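Side-chain contacts in epimerase family protein SDR39U1 (Homo sapiens, PDB 4B4O), which is a putative NADP-dependent oxidoreductase of the short-chain dehydrogenase/reductase family, seen here with NADPH bound: residues A[66-71]-A[75-80]; A[248-251]-A[257-260]. The protein carries 3 engineered substitutions. One frame throughout, in Å; residues are numbered along the deposited sequence. Where two conformers were deposited one is given.

Contact 1 (A[66-71]-A[75-80]); sequences PLRRWN and QKEVLG. Engineered in segment 75-80: L79 (natural residue Ile).
A chi1 of -170° turns the indole of W70 away from its own backbone N and beside its carbonyl carbon, so that the ring reaches Q75 and V78 in the first turns of helix 72-95; R68, bent at chi3, carries its guanidinium to E77. The indole and Q75 cross at about a right angle, yet the ring and amide planes are only 25° apart. CG of Q75 lies 3.5 Å from CZ2 of W70, and the amide carbon comes close to NE1. The amide oxygen OE1 is also near NE1, but the angle is too poor for a hydrogen bond, so the glutamine packs across the indole by contact alone. CG2 of V78, 4.0 Å from CZ3 of W70, adds a short branched apolar group at an oblique approach. F131 and F132 of helix 131-143 also meet the indole.

N71 is the N-cap: its OD1 accepts from N of F74, while its carbonyl O takes N of Q75 at 3.0 Å, a nearly straight bond (164°). Asparagine suits this place because its short amide can reach a backbone NH that lacks a partner at the start of a helix.

At the edge of the R68 guanidinium, OE1 of E77 meets NH1 in a salt bridge, with a weak second hydrogen bond from NH2; E77 has two conformers, so the exact geometry is doubtful. E77 is an NADP(+)-binding residue, its side chain about 5 Å from the NADPH, which implies that R68, whose NH1 also pairs with E61, could help position it.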
ATOM      1  N   PRO A  66      10.995 -12.205   2.654  1.00 31.93           N
ATOM      2  CA  PRO A  66      11.451 -13.599   2.464  1.00 34.44           C
ATOM      3  C   PRO A  66      12.286 -14.202   3.587  1.00 37.08           C
ATOM      4  O   PRO A  66      12.444 -15.428   3.650  1.00 39.26           O
ATOM      5  CB  PRO A  66      12.323 -13.522   1.211  1.00 35.23           C
ATOM      6  CG  PRO A  66      12.707 -12.081   1.104  1.00 33.82           C
ATOM      7  CD  PRO A  66      11.532 -11.307   1.615  1.00 31.19           C
ATOM      8  N   LEU A  67      12.835 -13.357   4.451  1.00 37.12           N
ATOM      9  CA  LEU A  67      13.654 -13.840   5.573  1.00 39.79           C
ATOM     10  C   LEU A  67      12.813 -14.413   6.738  1.00 40.03           C
ATOM     11  O   LEU A  67      13.362 -14.967   7.687  1.00 42.46           O
ATOM     12  CB  LEU A  67      14.594 -12.721   6.076  1.00 40.03           C
ATOM     13  CG  LEU A  67      15.889 -12.381   5.341  1.00 41.42           C
ATOM     14  CD1 LEU A  67      16.036 -10.854   5.423  1.00 39.66           C
ATOM     15  CD2 LEU A  67      17.085 -13.177   5.891  1.00 45.15           C
ATOM     16  N   ARG A  68      11.489 -14.275   6.674  1.00 37.75           N
ATOM     17  CA  ARG A  68      10.623 -14.898   7.680  1.00 38.18           C
ATOM     18  C   ARG A  68       9.714 -15.949   7.064  1.00 38.15           C
ATOM     19  O   ARG A  68       9.108 -15.722   6.018  1.00 36.26           O
ATOM     20  CB  ARG A  68       9.818 -13.830   8.426  1.00 36.05           C
ATOM     21  CG  ARG A  68      10.694 -13.057   9.402  1.00 36.92           C
ATOM     22  CD  ARG A  68       9.883 -12.284  10.429  1.00 35.69           C
ATOM     23  NE  ARG A  68       9.403 -13.114  11.543  1.00 37.32           N
ATOM     24  CZ  ARG A  68       8.493 -12.723  12.448  1.00 36.62           C
ATOM     25  NH1 ARG A  68       7.941 -11.499  12.390  1.00 34.32           N
ATOM     26  NH2 ARG A  68       8.118 -13.554  13.425  1.00 38.46           N
ATOM     27  N   ARG A  69       9.670 -17.110   7.705  1.00 40.52           N
ATOM     28  CA  ARG A  69       8.857 -18.237   7.258  1.00 41.08           C
ATOM     29  C   ARG A  69       7.423 -17.914   7.621  1.00 39.02           C
ATOM     30  O   ARG A  69       7.159 -17.299   8.634  1.00 38.48           O
ATOM     31  CB  ARG A  69       9.317 -19.570   7.900  1.00 44.69           C
ATOM     32  N   TRP A  70       6.501 -18.315   6.771  1.00 38.01           N
ATOM     33  CA  TRP A  70       5.097 -18.056   7.016  1.00 36.28           C
ATOM     34  C   TRP A  70       4.521 -19.001   8.043  1.00 38.23           C
ATOM     35  O   TRP A  70       3.765 -19.914   7.709  1.00 38.93           O
ATOM     36  CB  TRP A  70       4.302 -18.143   5.706  1.00 34.71           C
ATOM     37  CG  TRP A  70       2.902 -17.656   5.869  1.00 32.80           C
ATOM     38  CD1 TRP A  70       1.743 -18.411   6.014  1.00 33.30           C
ATOM     39  CD2 TRP A  70       2.473 -16.268   5.974  1.00 30.34           C
ATOM     40  NE1 TRP A  70       0.651 -17.593   6.158  1.00 31.34           N
ATOM     41  CE2 TRP A  70       1.026 -16.298   6.145  1.00 29.53           C
ATOM     42  CE3 TRP A  70       3.118 -15.051   5.934  1.00 28.98           C
ATOM     43  CZ2 TRP A  70       0.285 -15.154   6.267  1.00 27.52           C
ATOM     44  CZ3 TRP A  70       2.355 -13.891   6.050  1.00 26.89           C
ATOM     45  CH2 TRP A  70       0.970 -13.944   6.206  1.00 26.20           C
ATOM     46  N   ASN A  71       4.853 -18.801   9.307  1.00 39.32           N
ATOM     47  CA  ASN A  71       4.238 -19.599  10.379  1.00 41.25           C
ATOM     48  C   ASN A  71       3.126 -18.814  11.091  1.00 39.61           C
ATOM     49  O   ASN A  71       2.849 -17.660  10.767  1.00 37.05           O
ATOM     50  CB  ASN A  71       5.293 -20.116  11.370  1.00 44.27           C
ATOM     51  CG  ASN A  71       6.041 -19.004  12.089  1.00 43.71           C
ATOM     52  OD1 ASN A  71       5.747 -17.825  11.952  1.00 41.13           O
ATOM     53  ND2 ASN A  71       7.006 -19.390  12.878  1.00 46.37           N
ATOM     54  N   GLN A  75       2.211 -14.794  11.096  1.00 32.46           N
ATOM     55  CA  GLN A  75       0.823 -14.521  10.780  1.00 30.92           C
ATOM     56  C   GLN A  75       0.197 -13.621  11.845  1.00 30.52           C
ATOM     57  O   GLN A  75      -0.436 -12.631  11.528  1.00 28.65           O
ATOM     58  CB  GLN A  75       0.070 -15.851  10.717  1.00 32.40           C
ATOM     59  CG  GLN A  75      -0.762 -16.000   9.476  1.00 30.99           C
ATOM     60  CD  GLN A  75      -1.085 -17.433   9.132  1.00 32.73           C
ATOM     61  OE1 GLN A  75      -0.228 -18.329   9.201  1.00 34.66           O
ATOM     62  NE2 GLN A  75      -2.334 -17.656   8.710  1.00 32.21           N
ATOM     63  N   LYS A  76       0.361 -13.995  13.116  1.00 32.56           N
ATOM     64  CA  LYS A  76      -0.170 -13.202  14.218  1.00 32.62           C
ATOM     65  C   LYS A  76       0.401 -11.791  14.215  1.00 31.10           C
ATOM     66  O   LYS A  76      -0.335 -10.854  14.469  1.00 30.05           O
ATOM     67  CB  LYS A  76       0.054 -13.896  15.570  1.00 35.40           C
ATOM     68  CG  LYS A  76      -1.068 -14.878  15.932  1.00 36.85           C
ATOM     69  N   GLU A  77       1.697 -11.638  13.940  1.00 31.20           N
ATOM     70  CA  GLU A  77       2.317 -10.303  13.846  0.50 29.90           C
ATOM     71  C   GLU A  77       1.786  -9.500  12.639  1.00 27.36           C
ATOM     72  O   GLU A  77       1.594  -8.291  12.741  1.00 26.22           O
ATOM     73  CB  GLU A  77       3.870 -10.391  13.797  0.50 30.93           C
ATOM     74  CG  GLU A  77       4.617 -10.223  15.138  0.50 32.93           C
ATOM     75  CD  GLU A  77       5.803 -11.188  15.320  0.50 35.27           C
ATOM     76  OE1 GLU A  77       6.603 -11.332  14.369  0.50 35.00           O
ATOM     77  OE2 GLU A  77       5.950 -11.805  16.404  0.50 37.60           O
ATOM     78  N   VAL A  78       1.567 -10.159  11.504  1.00 26.71           N
ATOM     79  CA  VAL A  78       1.083  -9.448  10.324  1.00 24.55           C
ATOM     80  C   VAL A  78      -0.276  -8.850  10.654  1.00 23.74           C
ATOM     81  O   VAL A  78      -0.530  -7.677  10.390  1.00 22.38           O
ATOM     82  CB  VAL A  78       0.983 -10.370   9.083  1.00 24.29           C
ATOM     83  CG1 VAL A  78       0.083  -9.767   7.998  1.00 22.34           C
ATOM     84  CG2 VAL A  78       2.365 -10.690   8.529  1.00 24.92           C
ATOM     85  N   LEU A  79      -1.132  -9.667  11.263  1.00 24.86           N
ATOM     86  CA  LEU A  79      -2.489  -9.282  11.637  1.00 24.59           C
ATOM     87  C   LEU A  79      -2.498  -8.292  12.793  1.00 25.00           C
ATOM     88  O   LEU A  79      -3.039  -7.186  12.666  1.00 23.91           O
ATOM     89  CB  LEU A  79      -3.291 -10.529  12.011  1.00 26.11           C
ATOM     90  CG  LEU A  79      -4.816 -10.398  12.183  1.00 26.11           C
ATOM     91  CD1 LEU A  79      -5.496  -9.877  10.925  1.00 24.26           C
ATOM     92  CD2 LEU A  79      -5.444 -11.723  12.641  1.00 28.04           C
ATOM     93  N   GLY A  80      -1.848  -8.658  13.893  1.00 26.73           N
ATOM     94  CA  GLY A  80      -1.838  -7.836  15.096  1.00 27.53           C
ATOM     95  C   GLY A  80      -1.242  -6.458  14.899  1.00 26.30           C
ATOM     96  O   GLY A  80      -1.766  -5.478  15.399  1.00 26.18           O
TER

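Contact 2 (A[248-251]-A[257-260]); sequences VVQA and RAIM
A258 meets Q250 and V249 where helix 246-253 passes helix 255-262, and these three residues carry the whole contact. Alanine gives the most surface, with its single methyl pointing at the other helix. A group that small lets the backbones come close: the CA atoms of Q250 and A258 are 5.4 Å apart. CB of A258 rests against the aliphatic root of the glutamine, 3.5 Å from CG of Q250 and 4.1 Å from its CA.

Q250 runs extended beyond CG. That methylene does the touching, while the amide lies farther from the methyl. A glutamine fits such an exposed margin, because its apolar stem can pack and its polar end can remain in a solvent-facing setting; the side chain also touches L262. V249 supplies the buried flank. Its CG1 approaches CB of A258 at 4.3 Å, a looser apolar touch, and the same side chain packs on L244, I183 and L261. A compact branched residue is well suited to filling this side of the interface.

The contact is wholly apolar and small, burying 108 Å² in all. It lies away from the cofactor site, in the DUF1731 range, and is the kind of close packing made by two short consecutive helices separated by a single residue, with an alanine at their nearest approach.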
ATOM      1  N   VAL A 248       8.736 -22.939  -7.048  1.00 23.03           N
ATOM      2  CA  VAL A 248       9.888 -22.277  -6.429  1.00 22.60           C
ATOM      3  C   VAL A 248       9.426 -21.065  -5.630  1.00 21.55           C
ATOM      4  O   VAL A 248       9.965 -20.786  -4.562  1.00 21.88           O
ATOM      5  CB  VAL A 248      10.967 -21.826  -7.470  1.00 22.23           C
ATOM      6  CG1 VAL A 248      12.042 -20.992  -6.820  1.00 21.98           C
ATOM      7  CG2 VAL A 248      11.618 -23.008  -8.191  1.00 23.58           C
ATOM      8  N   VAL A 249       8.467 -20.318  -6.159  1.00 20.51           N
ATOM      9  CA  VAL A 249       7.929 -19.165  -5.438  1.00 19.66           C
ATOM     10  C   VAL A 249       7.191 -19.656  -4.183  1.00 20.64           C
ATOM     11  O   VAL A 249       7.297 -19.055  -3.117  1.00 20.80           O
ATOM     12  CB  VAL A 249       7.010 -18.311  -6.336  1.00 18.50           C
ATOM     13  CG1 VAL A 249       6.335 -17.199  -5.549  1.00 17.83           C
ATOM     14  CG2 VAL A 249       7.793 -17.747  -7.521  1.00 17.86           C
ATOM     15  N   GLN A 250       6.491 -20.777  -4.299  1.00 21.65           N
ATOM     16  CA  GLN A 250       5.826 -21.383  -3.135  1.00 23.06           C
ATOM     17  C   GLN A 250       6.820 -21.883  -2.089  1.00 24.28           C
ATOM     18  O   GLN A 250       6.585 -21.753  -0.895  1.00 25.22           O
ATOM     19  CB  GLN A 250       4.859 -22.496  -3.572  1.00 24.24           C
ATOM     20  CG  GLN A 250       3.481 -21.921  -3.894  1.00 23.77           C
ATOM     21  CD  GLN A 250       2.598 -22.786  -4.786  1.00 24.76           C
ATOM     22  OE1 GLN A 250       3.062 -23.777  -5.354  1.00 25.64           O
ATOM     23  NE2 GLN A 250       1.321 -22.417  -4.911  1.00 24.86           N
ATOM     24  N   ALA A 251       7.928 -22.450  -2.550  1.00 24.50           N
ATOM     25  CA  ALA A 251       8.956 -22.918  -1.648  1.00 25.77           C
ATOM     26  C   ALA A 251       9.489 -21.770  -0.821  1.00 25.43           C
ATOM     27  O   ALA A 251       9.712 -21.920   0.370  1.00 26.85           O
ATOM     28  CB  ALA A 251      10.097 -23.571  -2.409  1.00 26.00           C
ATOM     29  N   ARG A 257       1.287 -16.739   0.834  1.00 23.55           N
ATOM     30  CA  ARG A 257       1.862 -15.503   0.278  1.00 21.69           C
ATOM     31  C   ARG A 257       2.066 -15.589  -1.227  1.00 20.06           C
ATOM     32  O   ARG A 257       1.971 -14.580  -1.928  1.00 18.67           O
ATOM     33  CB  ARG A 257       3.213 -15.178   0.904  1.00 21.96           C
ATOM     34  CG  ARG A 257       3.122 -14.467   2.228  1.00 23.31           C
ATOM     35  CD  ARG A 257       4.471 -13.930   2.629  1.00 23.53           C
ATOM     36  NE  ARG A 257       5.391 -15.007   2.972  1.00 24.64           N
ATOM     37  CZ  ARG A 257       6.589 -14.825   3.516  1.00 25.53           C
ATOM     38  NH1 ARG A 257       7.060 -13.599   3.753  1.00 25.48           N
ATOM     39  NH2 ARG A 257       7.321 -15.879   3.851  1.00 26.73           N
ATOM     40  N   ALA A 258       2.380 -16.792  -1.706  1.00 20.49           N
ATOM     41  CA  ALA A 258       2.614 -17.017  -3.121  1.00 19.44           C
ATOM     42  C   ALA A 258       1.431 -16.497  -3.961  1.00 18.75           C
ATOM     43  O   ALA A 258       1.623 -16.094  -5.114  1.00 17.67           O
ATOM     44  CB  ALA A 258       2.866 -18.494  -3.387  1.00 20.54           C
ATOM     45  N   ILE A 259       0.228 -16.510  -3.375  1.00 19.63           N
ATOM     46  CA  ILE A 259      -0.992 -16.008  -4.019  1.00 19.32           C
ATOM     47  C   ILE A 259      -0.775 -14.584  -4.504  1.00 17.64           C
ATOM     48  O   ILE A 259      -1.198 -14.215  -5.597  1.00 16.95           O
ATOM     49  CB  ILE A 259      -2.202 -16.072  -3.049  1.00 20.78           C
ATOM     50  CG1 ILE A 259      -2.822 -17.486  -3.054  1.00 22.68           C
ATOM     51  CG2 ILE A 259      -3.269 -15.066  -3.395  1.00 20.26           C
ATOM     52  CD1 ILE A 259      -3.771 -17.833  -1.885  1.00 24.80           C
HETATM   53  N   MSE A 260      -0.085 -13.791  -3.696  1.00 17.27           N
HETATM   54  CA  MSE A 260       0.158 -12.390  -4.024  1.00 16.00           C
HETATM   55  C   MSE A 260       1.089 -12.237  -5.187  1.00 14.96           C
HETATM   56  O   MSE A 260       1.112 -11.169  -5.803  1.00 14.05           O
HETATM   57  CB  MSE A 260       0.781 -11.667  -2.830  1.00 16.33           C
HETATM   58  CG  MSE A 260      -0.292 -11.373  -1.783  1.00 17.41           C
HETATM   59 SE   MSE A 260       0.556 -10.687  -0.155  0.75 18.62          SE
HETATM   60  CE  MSE A 260       1.526 -12.379  -0.046  1.00 19.39           C
TER

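Contact 1 closes before contact 2 opens along the chain, and their centres lie about 14 Å apart on the same side of the molecule. The first belongs to the epimerase/dehydratase range, at the loop leading from strand 54-57 of the parallel sheet into helix 72-95; the second joins two helices of the DUF1731 range. R257 connects them directly: its NH2 lies 2.8 Å from O of R68, a probable hydrogen bond, and its NE packs 3.7 Å from CE3 of W70. The guanidinium also binds carbonyls of I63 and N65, tying helix 255-262 of the DUF1731 range to the loop that precedes the cofactor-binding helix.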